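Local coordinates for protein pantothenate kinase (Coxiella burnetii, PDB 3TQC) that catalyses the ATP-dependent phosphorylation of pantothenate to 4'-phosphopantothenate, the first of the five steps that lead from pantothenate to coenzyme A, at residues Val200-Gly204 with Leu205-Gln209; Val233-Ala237 with Gln238-Lys242; Trp243-Asp246 with Arg247-Phe251; Val288-Glu292 with Asn293-Tyr297. All blocks are in the same frame, centred on the assembly; numbering follows the deposited sequence.

Interaction 1 of 4, residues Val200-Gly204 with Leu205-Gln209; sequences VILEG and LNILQ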
loop_
_atom_site.group_PDB
_atom_site.type_symbol
_atom_site.label_atom_id
_atom_site.label_comp_id
_atom_site.label_asym_id
_atom_site.label_seq_id
_atom_site.Cartn_x
_atom_site.Cartn_y
_atom_site.Cartn_z
ATOM N N VAL B 200 4.106 15.922 3.631
ATOM C CA VAL B 200 4.430 16.081 2.239
ATOM C C VAL B 200 3.188 15.707 1.469
ATOM O O VAL B 200 2.616 14.635 1.683
ATOM C CB VAL B 200 5.586 15.153 1.813
ATOM C CG1 VAL B 200 5.804 15.237 0.303
ATOM C CG2 VAL B 200 6.862 15.507 2.596
ATOM N N ILE B 201 2.732 16.593 0.595
ATOM C CA ILE B 201 1.633 16.257 -0.282
ATOM C C ILE B 201 2.288 15.875 -1.589
ATOM O O ILE B 201 2.961 16.687 -2.204
ATOM C CB ILE B 201 0.650 17.427 -0.468
ATOM C CG1 ILE B 201 -0.099 17.709 0.840
ATOM C CG2 ILE B 201 -0.353 17.126 -1.593
ATOM C CD1 ILE B 201 -0.822 19.037 0.858
ATOM N N LEU B 202 2.103 14.630 -2.002
ATOM C CA LEU B 202 2.719 14.121 -3.224
ATOM C C LEU B 202 1.662 14.040 -4.315
ATOM O O LEU B 202 0.770 13.203 -4.251
ATOM C CB LEU B 202 3.331 12.744 -2.958
ATOM C CG LEU B 202 4.039 12.072 -4.136
ATOM C CD1 LEU B 202 5.207 12.922 -4.625
ATOM C CD2 LEU B 202 4.490 10.667 -3.750
ATOM N N GLU B 203 1.733 14.927 -5.298
ATOM C CA GLU B 203 0.760 14.904 -6.388
ATOM C C GLU B 203 1.406 14.448 -7.679
ATOM O O GLU B 203 2.554 14.782 -7.968
ATOM C CB GLU B 203 0.095 16.268 -6.599
ATOM C CG GLU B 203 1.067 17.402 -6.705
ATOM C CD GLU B 203 0.699 18.434 -7.755
ATOM O OE1 GLU B 203 0.522 18.059 -8.934
ATOM O OE2 GLU B 203 0.654 19.632 -7.402
ATOM N N GLY B 204 0.656 13.664 -8.441
ATOM C CA GLY B 204 1.021 13.330 -9.807
ATOM C C GLY B 204 0.139 12.238 -10.374
ATOM O O GLY B 204 -0.504 11.495 -9.640
ATOM N N LEU B 205 0.164 12.126 -11.693
ATOM C CA LEU B 205 -0.582 11.098 -12.428
ATOM C C LEU B 205 -0.361 9.670 -11.898
ATOM O O LEU B 205 -1.289 8.864 -11.860
ATOM C CB LEU B 205 -0.153 11.109 -13.915
ATOM C CG LEU B 205 -0.181 12.438 -14.677
ATOM C CD1 LEU B 205 0.220 12.254 -16.136
ATOM C CD2 LEU B 205 -1.571 13.070 -14.589
ATOM N N ASN B 206 0.871 9.376 -11.498
ATOM C CA ASN B 206 1.368 7.999 -11.465
ATOM C C ASN B 206 1.572 7.409 -10.087
ATOM O O ASN B 206 2.200 6.365 -9.964
ATOM C CB ASN B 206 2.701 7.931 -12.206
ATOM C CG ASN B 206 3.750 8.898 -11.631
ATOM O OD1 ASN B 206 3.401 9.903 -11.024
ATOM N ND2 ASN B 206 5.026 8.604 -11.853
ATOM N N ILE B 207 1.074 8.071 -9.049
ATOM C CA ILE B 207 1.491 7.716 -7.691
ATOM C C ILE B 207 0.881 6.425 -7.172
ATOM O O ILE B 207 1.353 5.889 -6.171
ATOM C CB ILE B 207 1.206 8.820 -6.681
ATOM C CG1 ILE B 207 -0.280 9.177 -6.674
ATOM C CG2 ILE B 207 2.081 10.004 -6.977
ATOM C CD1 ILE B 207 -0.729 9.840 -5.378
ATOM N N LEU B 208 -0.175 5.951 -7.831
ATOM C CA LEU B 208 -0.866 4.735 -7.439
ATOM C C LEU B 208 -0.449 3.528 -8.295
ATOM O O LEU B 208 -0.925 2.414 -8.090
ATOM C CB LEU B 208 -2.370 4.952 -7.543
ATOM C CG LEU B 208 -2.865 6.107 -6.687
ATOM C CD1 LEU B 208 -4.370 6.241 -6.712
ATOM C CD2 LEU B 208 -2.363 5.929 -5.264
ATOM N N GLN B 209 0.442 3.767 -9.246
ATOM C CA GLN B 209 0.891 2.728 -10.147
ATOM C C GLN B 209 1.967 1.867 -9.519
ATOM O O GLN B 209 2.437 2.138 -8.415
ATOM C CB GLN B 209 1.437 3.358 -11.419
ATOM C CG GLN B 209 0.415 4.144 -12.203
ATOM C CD GLN B 209 1.046 4.918 -13.351
ATOM O OE1 GLN B 209 2.231 4.737 -13.662
ATOM N NE2 GLN B 209 0.263 5.770 -13.987
#
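Leu202 and Ile207 supply the apolar part of this local contact, their side chains sliding past each other in opposite directions. Leu202 CG lies 4.0 Å from Ile207 CG2, and Leu202 CD2 is almost as near, at 4.1 Å from the same methyl carbon. Ile207 holds CG1 between its own N and carbonyl carbon (chi1 57°), which brings that branch over the backbone of the preceding residues: Ile207 CD1 comes to 3.9 Å from Leu202 O, while Ile207 CG1 sits 3.8 Å from Gly204 O. The isoleucine thus meets both a side chain and two carbonyl oxygens. Topologically, this is the carboxy-terminal end of strand 199-203, which runs parallel to its neighbours 93-99 and 125-129 in the central sheet of a P-loop kinase fold; Ile207 also packs on Ala98 of strand 93-99, and Leu205 touches Lys105 of the nucleotide-binding loop. The backbone contribution consists of turns. Past the strand, Gly204 takes an extended conformation with phi at 170°, and a type I beta turn runs from Gly204 to Ile207. A second type I turn, Asn206 to Gln209, overlaps it and is closed by Gln209 N donating to Asn206 O over 3.2 Å. Polar side-chain bonding is directed outside the contact: Glu203 OE2 hydrogen-bonds Ser109 OG, and Glu203 OE1 bonds weakly to Thr129 OG1.

Interaction 2 of 4, residues Val233-Ala237 with Gln238-Lys242; sequences VDAQA and QVIQK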
loop_
_atom_site.group_PDB
_atom_site.type_symbol
_atom_site.label_atom_id
_atom_site.label_comp_id
_atom_site.label_asym_id
_atom_site.label_seq_id
_atom_site.Cartn_x
_atom_site.Cartn_y
_atom_site.Cartn_z
ATOM N N VAL B 233 -8.611 12.275 -7.191
ATOM C CA VAL B 233 -9.597 13.236 -7.689
ATOM C C VAL B 233 -10.166 12.688 -9.012
ATOM O O VAL B 233 -9.410 12.373 -9.931
ATOM C CB VAL B 233 -8.975 14.623 -7.878
ATOM C CG1 VAL B 233 -10.030 15.617 -8.382
ATOM C CG2 VAL B 233 -8.324 15.084 -6.547
ATOM N N ASP B 234 -11.489 12.566 -9.081
ATOM C CA ASP B 234 -12.175 11.827 -10.145
ATOM C C ASP B 234 -13.234 12.710 -10.776
ATOM O O ASP B 234 -13.825 13.567 -10.121
ATOM C CB ASP B 234 -12.840 10.566 -9.555
ATOM C CG ASP B 234 -13.395 9.601 -10.625
ATOM O OD1 ASP B 234 -12.723 9.318 -11.650
ATOM O OD2 ASP B 234 -14.514 9.083 -10.416
ATOM N N ALA B 235 -13.488 12.485 -12.045
ATOM C CA ALA B 235 -14.580 13.145 -12.726
ATOM C C ALA B 235 -14.785 12.414 -14.034
ATOM O O ALA B 235 -13.916 11.640 -14.458
ATOM C CB ALA B 235 -14.274 14.623 -12.965
ATOM N N GLN B 236 -15.936 12.634 -14.659
ATOM C CA GLN B 236 -16.198 12.027 -15.951
ATOM C C GLN B 236 -15.126 12.473 -16.933
ATOM O O GLN B 236 -14.697 13.620 -16.901
ATOM C CB GLN B 236 -17.591 12.389 -16.467
ATOM C CG GLN B 236 -18.731 11.679 -15.722
ATOM C CD GLN B 236 -19.949 11.408 -16.606
ATOM O OE1 GLN B 236 -21.089 11.750 -16.252
ATOM N NE2 GLN B 236 -19.713 10.801 -17.769
ATOM N N ALA B 237 -14.670 11.535 -17.760
ATOM C CA ALA B 237 -13.717 11.808 -18.836
ATOM C C ALA B 237 -14.128 13.006 -19.715
ATOM O O ALA B 237 -13.299 13.862 -19.997
ATOM C CB ALA B 237 -13.513 10.542 -19.708
ATOM N N GLN B 238 -15.390 13.073 -20.130
ATOM C CA GLN B 238 -15.861 14.196 -20.974
ATOM C C GLN B 238 -15.681 15.521 -20.237
ATOM O O GLN B 238 -15.350 16.538 -20.835
ATOM C CB GLN B 238 -17.341 14.075 -21.361
ATOM C CG GLN B 238 -17.788 12.762 -22.005
ATOM C CD GLN B 238 -17.425 12.658 -23.472
ATOM O OE1 GLN B 238 -16.302 12.269 -23.815
ATOM N NE2 GLN B 238 -18.370 12.990 -24.346
ATOM N N VAL B 239 -15.914 15.489 -18.927
ATOM C CA VAL B 239 -15.794 16.682 -18.095
ATOM C C VAL B 239 -14.340 17.146 -17.995
ATOM O O VAL B 239 -14.050 18.332 -18.185
ATOM C CB VAL B 239 -16.431 16.455 -16.703
ATOM C CG1 VAL B 239 -15.951 17.500 -15.682
ATOM C CG2 VAL B 239 -17.951 16.451 -16.843
ATOM N N ILE B 240 -13.429 16.209 -17.746
ATOM C CA ILE B 240 -12.005 16.539 -17.655
ATOM C C ILE B 240 -11.522 17.088 -19.001
ATOM O O ILE B 240 -10.808 18.084 -19.042
ATOM C CB ILE B 240 -11.131 15.339 -17.246
ATOM C CG1 ILE B 240 -11.653 14.683 -15.957
ATOM C CG2 ILE B 240 -9.680 15.792 -16.998
ATOM C CD1 ILE B 240 -11.081 13.329 -15.694
ATOM N N GLN B 241 -11.943 16.439 -20.088
ATOM C CA GLN B 241 -11.661 16.892 -21.440
ATOM C C GLN B 241 -11.925 18.385 -21.549
ATOM O O GLN B 241 -11.049 19.137 -21.965
ATOM C CB GLN B 241 -12.519 16.123 -22.452
ATOM C CG GLN B 241 -12.404 16.590 -23.897
ATOM C CD GLN B 241 -13.170 15.700 -24.872
ATOM O OE1 GLN B 241 -13.190 14.471 -24.741
ATOM N NE2 GLN B 241 -13.809 16.317 -25.835
ATOM N N LYS B 242 -13.120 18.813 -21.149
ATOM C CA LYS B 242 -13.460 20.230 -21.195
ATOM C C LYS B 242 -12.526 21.066 -20.321
ATOM O O LYS B 242 -12.087 22.136 -20.731
ATOM C CB LYS B 242 -14.913 20.475 -20.792
ATOM C CG LYS B 242 -15.301 21.950 -20.878
ATOM C CD LYS B 242 -16.808 22.154 -21.005
ATOM C CE LYS B 242 -17.205 23.531 -20.499
ATOM N NZ LYS B 242 -16.358 24.596 -21.100
HETATM O O HOH W 1 -17.515 10.705 -19.553
#
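Gln236 caps and Ala237 begins the helix that carries Ile240 and Gln241, and two backbone bonds document the start. Ile240 N donates to Gln236 O over 3.0 Å with an angle of 161° at the hydrogen, and Gln241 N donates to Ala237 O over 2.9 Å at 169°, both nearly straight. Gln236 is therefore the N-cap of helix 237-253, and the whole is a strand-loop-helix junction: strand 229-234, in the central sheet of the P-loop kinase fold, passes through Ala235 into the helix. Among the side chains, Ala235 and Ile240 form the inner packing. With Ile240 CG1 anti to the carbonyl carbon (chi1 -53°), that branch lies against the loop, Ile240 CG1 4.0 Å from Ala235 CB and Ile240 CD1 3.5 Å from Ala235 O. Beyond the junction, Ile240 also packs on Ser100 and on Trp282 and Leu290 of helix 271-294, so this buried side chain joins the start of one helix to another. Val239 spreads its two methyl groups over the loop, CG1 at 4.3 Å from Ala235 CB and CG2 at 4.1 Å from Gln236 CB. On the exposed flank, the cap residue reaches the first turn indirectly: a water accepts from both Gln236 NE2, at 2.8 Å, and Gln238 N, at 3.2 Å.

Interaction 3 of 4, residues Trp243-Asp246 with Arg247-Phe251; sequences WYID and RVLSF. With ADP (adenosine-5'-diphosphate), chain D.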
loop_
_atom_site.group_PDB
_atom_site.type_symbol
_atom_site.label_atom_id
_atom_site.label_comp_id
_atom_site.label_asym_id
_atom_site.label_seq_id
_atom_site.Cartn_x
_atom_site.Cartn_y
_atom_site.Cartn_z
ATOM N N TRP B 243 -12.197 20.581 -19.125
ATOM C CA TRP B 243 -11.315 21.353 -18.265
ATOM C C TRP B 243 -9.953 21.454 -18.905
ATOM O O TRP B 243 -9.280 22.481 -18.833
ATOM C CB TRP B 243 -11.162 20.713 -16.902
ATOM C CG TRP B 243 -12.415 20.657 -16.106
ATOM C CD1 TRP B 243 -13.508 21.454 -16.236
ATOM C CD2 TRP B 243 -12.689 19.766 -15.016
ATOM N NE1 TRP B 243 -14.450 21.103 -15.310
ATOM C CE2 TRP B 243 -13.972 20.067 -14.550
ATOM C CE3 TRP B 243 -11.972 18.725 -14.408
ATOM C CZ2 TRP B 243 -14.562 19.377 -13.495
ATOM C CZ3 TRP B 243 -12.556 18.033 -13.366
ATOM C CH2 TRP B 243 -13.844 18.364 -12.915
ATOM N N TYR B 244 -9.537 20.358 -19.517
ATOM C CA TYR B 244 -8.271 20.330 -20.210
ATOM C C TYR B 244 -8.290 21.317 -21.374
ATOM O O TYR B 244 -7.402 22.153 -21.487
ATOM C CB TYR B 244 -7.948 18.923 -20.699
ATOM C CG TYR B 244 -6.661 18.910 -21.444
ATOM C CD1 TYR B 244 -5.458 18.769 -20.775
ATOM C CD2 TYR B 244 -6.636 19.072 -22.821
ATOM C CE1 TYR B 244 -4.265 18.785 -21.461
ATOM C CE2 TYR B 244 -5.453 19.084 -23.506
ATOM C CZ TYR B 244 -4.268 18.948 -22.824
ATOM O OH TYR B 244 -3.080 18.966 -23.510
ATOM N N ILE B 245 -9.309 21.231 -22.225
ATOM C CA ILE B 245 -9.364 22.092 -23.397
ATOM C C ILE B 245 -9.427 23.555 -22.988
ATOM O O ILE B 245 -8.763 24.388 -23.585
ATOM C CB ILE B 245 -10.523 21.719 -24.356
ATOM C CG1 ILE B 245 -10.246 20.361 -25.013
ATOM C CG2 ILE B 245 -10.694 22.772 -25.444
ATOM C CD1 ILE B 245 -11.471 19.731 -25.647
ATOM N N ASP B 246 -10.197 23.877 -21.963
ATOM C CA ASP B 246 -10.234 25.251 -21.478
ATOM C C ASP B 246 -8.882 25.699 -20.938
ATOM O O ASP B 246 -8.439 26.800 -21.225
ATOM C CB ASP B 246 -11.313 25.431 -20.411
ATOM C CG ASP B 246 -12.715 25.398 -20.990
ATOM O OD1 ASP B 246 -12.852 25.364 -22.234
ATOM O OD2 ASP B 246 -13.683 25.411 -20.191
ATOM N N ARG B 247 -8.212 24.851 -20.179
ATOM C CA ARG B 247 -6.905 25.227 -19.633
ATOM C C ARG B 247 -5.896 25.570 -20.746
ATOM O O ARG B 247 -5.180 26.569 -20.646
ATOM C CB ARG B 247 -6.350 24.139 -18.725
ATOM C CG ARG B 247 -5.179 24.607 -17.866
ATOM C CD ARG B 247 -4.715 23.513 -16.956
ATOM N NE ARG B 247 -4.159 22.367 -17.680
ATOM C CZ ARG B 247 -3.732 21.248 -17.097
ATOM N NH1 ARG B 247 -3.802 21.103 -15.778
ATOM N NH2 ARG B 247 -3.232 20.265 -17.831
ATOM N N VAL B 248 -5.867 24.760 -21.806
ATOM C CA VAL B 248 -5.006 25.037 -22.961
ATOM C C VAL B 248 -5.457 26.298 -23.685
ATOM O O VAL B 248 -4.637 27.149 -24.006
ATOM C CB VAL B 248 -4.925 23.843 -23.949
ATOM C CG1 VAL B 248 -6.296 23.375 -24.340
ATOM C CG2 VAL B 248 -4.128 24.218 -25.204
ATOM N N LEU B 249 -6.755 26.432 -23.926
ATOM C CA LEU B 249 -7.273 27.663 -24.516
ATOM C C LEU B 249 -6.867 28.873 -23.677
ATOM O O LEU B 249 -6.419 29.876 -24.214
ATOM C CB LEU B 249 -8.797 27.611 -24.684
ATOM C CG LEU B 249 -9.353 27.336 -26.090
ATOM C CD1 LEU B 249 -8.475 26.404 -26.941
ATOM C CD2 LEU B 249 -10.778 26.783 -25.982
ATOM N N SER B 250 -7.007 28.769 -22.361
ATOM C CA SER B 250 -6.610 29.858 -21.460
ATOM C C SER B 250 -5.139 30.269 -21.621
ATOM O O SER B 250 -4.834 31.464 -21.686
ATOM C CB SER B 250 -6.875 29.477 -20.008
ATOM O OG SER B 250 -6.066 30.261 -19.162
ATOM N N PHE B 251 -4.241 29.281 -21.664
ATOM C CA PHE B 251 -2.822 29.528 -21.951
ATOM C C PHE B 251 -2.612 30.104 -23.355
ATOM O O PHE B 251 -1.741 30.950 -23.559
ATOM C CB PHE B 251 -1.988 28.247 -21.849
ATOM C CG PHE B 251 -1.820 27.715 -20.451
ATOM C CD1 PHE B 251 -1.558 28.563 -19.377
ATOM C CD2 PHE B 251 -1.871 26.339 -20.214
ATOM C CE1 PHE B 251 -1.383 28.048 -18.089
ATOM C CE2 PHE B 251 -1.708 25.828 -18.924
ATOM C CZ PHE B 251 -1.463 26.685 -17.866
HETATM P PB ADP D . -4.002 18.966 -12.575
HETATM O O1B ADP D . -3.036 19.506 -11.569
HETATM O O2B ADP D . -4.649 17.674 -12.148
HETATM O O3B ADP D . -3.489 18.915 -13.997
HETATM P PA ADP D . -5.144 21.528 -12.160
HETATM O O1A ADP D . -5.069 21.462 -10.654
HETATM O O2A ADP D . -4.133 22.292 -12.955
HETATM O O3A ADP D . -5.198 20.026 -12.724
HETATM O "O5'" ADP D . -6.568 22.089 -12.566
HETATM C "C5'" ADP D . -7.109 21.850 -13.854
HETATM C "C4'" ADP D . -7.967 23.037 -14.268
HETATM O "O4'" ADP D . -9.167 23.068 -13.502
HETATM C "C3'" ADP D . -7.277 24.359 -14.008
HETATM O "O3'" ADP D . -7.634 25.263 -15.055
HETATM C "C2'" ADP D . -7.803 24.830 -12.675
HETATM O "O2'" ADP D . -7.885 26.243 -12.618
HETATM C "C1'" ADP D . -9.182 24.206 -12.629
HETATM N N9 ADP D . -9.594 23.745 -11.287
HETATM C C8 ADP D . -9.004 22.769 -10.584
HETATM N N7 ADP D . -9.643 22.571 -9.408
HETATM C C5 ADP D . -10.657 23.439 -9.370
HETATM C C6 ADP D . -11.711 23.726 -8.401
HETATM N N6 ADP D . -11.749 23.020 -7.244
HETATM N N1 ADP D . -12.589 24.694 -8.719
HETATM C C2 ADP D . -12.524 25.390 -9.876
HETATM N N3 ADP D . -11.575 25.165 -10.810
HETATM C C4 ADP D . -10.635 24.210 -10.604
#
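Arg247, whose guanidinium end lies beside the ring of Tyr244, presents NH1 to both phosphates of ADP. The stronger bond runs from Arg247 NH1 to the beta-phosphate oxygen O3B over 2.8 Å, with an angle of 154° at the hydrogen and the acceptor at the edge of the guanidinium, in its plane. A weak one reaches the alpha-phosphate oxygen O2A of ADP, 3.1 Å from Arg247 NH1. The route to the phosphates depends on the side chain running straight from CA to CD and then bending at chi3 (65°). On the way, Arg247 CD passes 3.9 Å from O3' of the ADP ribose. Its other amino nitrogen, Arg247 NH2, is 4.0 Å from Tyr244 CD1; ring and guanidinium planes stand 63° apart, and the two groups cross obliquely. The backbone beneath is regular alpha helix: Arg247 N donates to Trp243 O over 2.9 Å, and Ser250 N to Asp246 O over 2.7 Å. On another side of this helix, Ile245 and Leu249 lie alongside each other, pointing the same way, with Ile245 CG2 at 4.0 Å from Leu249 CD2. Trp243 NE1 hydrogen-bonds Ala309 O while its indole stacks with His311, and Asp246 is paired with Lys242 in a salt bridge one turn earlier. This stretch of helix 237-253 thus borders the nucleotide site of a P-loop kinase: Lys105, Thr107 and backbone amides of the loop, among them Gly104 and Ser106, also hydrogen-bond ADP, and Arg247 adds a cationic arm from the helix.

Interaction 4 of 4, residues Val288-Glu292 with Asn293-Tyr297; sequences VNLME and NILPY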
loop_
_atom_site.group_PDB
_atom_site.type_symbol
_atom_site.label_atom_id
_atom_site.label_comp_id
_atom_site.label_asym_id
_atom_site.label_seq_id
_atom_site.Cartn_x
_atom_site.Cartn_y
_atom_site.Cartn_z
ATOM N N VAL B 288 -5.962 8.356 -22.967
ATOM C CA VAL B 288 -5.440 7.011 -23.032
ATOM C C VAL B 288 -4.651 6.755 -21.755
ATOM O O VAL B 288 -4.731 5.678 -21.184
ATOM C CB VAL B 288 -4.551 6.805 -24.282
ATOM C CG1 VAL B 288 -3.853 5.442 -24.243
ATOM C CG2 VAL B 288 -5.385 6.951 -25.542
ATOM N N ASN B 289 -3.910 7.757 -21.307
ATOM C CA ASN B 289 -3.170 7.668 -20.068
ATOM C C ASN B 289 -4.141 7.439 -18.913
ATOM O O ASN B 289 -3.971 6.520 -18.108
ATOM C CB ASN B 289 -2.355 8.949 -19.844
ATOM C CG ASN B 289 -1.278 8.790 -18.791
ATOM O OD1 ASN B 289 -0.917 7.675 -18.419
ATOM N ND2 ASN B 289 -0.753 9.912 -18.308
ATOM N N LEU B 290 -5.175 8.268 -18.852
ATOM C CA LEU B 290 -6.213 8.102 -17.848
ATOM C C LEU B 290 -6.761 6.679 -17.862
ATOM O O LEU B 290 -6.790 6.015 -16.828
ATOM C CB LEU B 290 -7.325 9.112 -18.076
ATOM C CG LEU B 290 -8.588 9.019 -17.235
ATOM C CD1 LEU B 290 -8.275 9.159 -15.759
ATOM C CD2 LEU B 290 -9.526 10.106 -17.700
ATOM N N MET B 291 -7.154 6.192 -19.033
ATOM C CA MET B 291 -7.825 4.898 -19.116
ATOM C C MET B 291 -6.879 3.738 -18.844
ATOM O O MET B 291 -7.295 2.737 -18.268
ATOM C CB MET B 291 -8.521 4.703 -20.470
ATOM C CG MET B 291 -9.705 5.669 -20.771
ATOM S SD MET B 291 -10.866 5.968 -19.394
ATOM C CE MET B 291 -11.906 4.502 -19.480
ATOM N N GLU B 292 -5.612 3.884 -19.229
ATOM C CA GLU B 292 -4.649 2.779 -19.163
ATOM C C GLU B 292 -3.821 2.745 -17.880
ATOM O O GLU B 292 -3.459 1.673 -17.405
ATOM C CB GLU B 292 -3.699 2.806 -20.368
ATOM C CG GLU B 292 -4.369 2.560 -21.709
ATOM C CD GLU B 292 -3.368 2.348 -22.847
ATOM O OE1 GLU B 292 -2.187 2.757 -22.743
ATOM O OE2 GLU B 292 -3.764 1.761 -23.859
ATOM N N ASN B 293 -3.505 3.907 -17.328
ATOM C CA ASN B 293 -2.523 3.980 -16.239
ATOM C C ASN B 293 -2.951 4.675 -14.952
ATOM O O ASN B 293 -2.282 4.538 -13.932
ATOM C CB ASN B 293 -1.263 4.665 -16.756
ATOM C CG ASN B 293 -0.783 4.072 -18.051
ATOM O OD1 ASN B 293 -0.706 4.763 -19.064
ATOM N ND2 ASN B 293 -0.473 2.786 -18.036
ATOM N N ILE B 294 -4.036 5.429 -14.991
ATOM C CA ILE B 294 -4.433 6.234 -13.841
ATOM C C ILE B 294 -5.683 5.635 -13.227
ATOM O O ILE B 294 -5.646 5.145 -12.110
ATOM C CB ILE B 294 -4.669 7.696 -14.246
ATOM C CG1 ILE B 294 -3.438 8.230 -15.002
ATOM C CG2 ILE B 294 -5.006 8.550 -13.000
ATOM C CD1 ILE B 294 -3.518 9.699 -15.416
ATOM N N LEU B 295 -6.762 5.615 -13.999
ATOM C CA LEU B 295 -8.076 5.162 -13.537
ATOM C C LEU B 295 -8.105 3.712 -13.033
ATOM O O LEU B 295 -8.820 3.406 -12.083
ATOM C CB LEU B 295 -9.102 5.324 -14.666
ATOM C CG LEU B 295 -10.578 5.334 -14.294
ATOM C CD1 LEU B 295 -10.883 6.469 -13.308
ATOM C CD2 LEU B 295 -11.447 5.460 -15.561
ATOM N N PRO B 296 -7.335 2.809 -13.663
ATOM C CA PRO B 296 -7.285 1.454 -13.147
ATOM C C PRO B 296 -6.829 1.338 -11.697
ATOM O O PRO B 296 -7.128 0.353 -11.050
ATOM C CB PRO B 296 -6.273 0.781 -14.068
ATOM C CG PRO B 296 -6.443 1.488 -15.342
ATOM C CD PRO B 296 -6.661 2.907 -14.972
ATOM N N TYR B 297 -6.097 2.327 -11.201
ATOM C CA TYR B 297 -5.588 2.280 -9.838
ATOM C C TYR B 297 -6.400 3.166 -8.898
ATOM O O TYR B 297 -6.060 3.290 -7.733
ATOM C CB TYR B 297 -4.094 2.636 -9.821
ATOM C CG TYR B 297 -3.291 1.649 -10.613
ATOM C CD1 TYR B 297 -2.959 0.416 -10.074
ATOM C CD2 TYR B 297 -2.905 1.918 -11.933
ATOM C CE1 TYR B 297 -2.236 -0.529 -10.816
ATOM C CE2 TYR B 297 -2.184 0.984 -12.680
ATOM C CZ TYR B 297 -1.856 -0.233 -12.114
ATOM O OH TYR B 297 -1.143 -1.167 -12.841
HETATM O O HOH W 2 0.021 2.908 -21.185
#
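Leu290 and Leu295 meet where helix 271-294 widens into a pi-type turn before a 3-10 segment. The change of pitch is measurable: Asn293 N still bonds Asn289 O at the alpha-helical spacing, over 2.8 Å, whereas Leu295 N, lying in the plane of the carbonyl, reaches back five residues to Leu290 O over 2.9 Å. Around this turn the side chains pack against one another. Leu290, crossing Ile294 at about a right angle, fits CD1 against two beta carbons at once, 4.1 Å from Leu295 CB and 4.2 Å from Ile294 CB. Next to it, Met291 and Leu295 lie side by side and point the same way; the methionine chain, bent at chi2 and chi3, sets SD 3.9 Å from Leu295 CD2. The proline ring packs against the carbonyls of Met291 and Glu292, Pro296 CG lying 3.3 Å from Met291 O. Glu292 O, which also borders that ring, accepts a hydrogen bond from Arg213 NH2 of the second subunit, so this part of the chain takes part in the contact between subunits. On a further flank, Glu292 and Asn293 are linked by one water, which donates to Glu292 OE1 at 2.7 Å and to Asn293 OD1 at 2.9 Å.

Interaction 1 is the deepest, its centre about 5 Å from that of the chain, and it is mainly apolar packing round turns; interaction 2 lies at the surface, and interactions 3 and 4 are partly buried. Interactions 2 and 3 share helix 237-253, the first at its capped start and the second beside ADP, and they touch where Ala235 packs on Trp243. Interaction 4 touches both 1 and 2, but not 3: Gln209 of interaction 1 bonds weakly to Asn293 O, and Ile240 of interaction 2 meets Leu290. The chemistry follows position: hydrogen bonds to ADP in interaction 3, bridging waters in 2 and 4, and intersubunit bonding in 4.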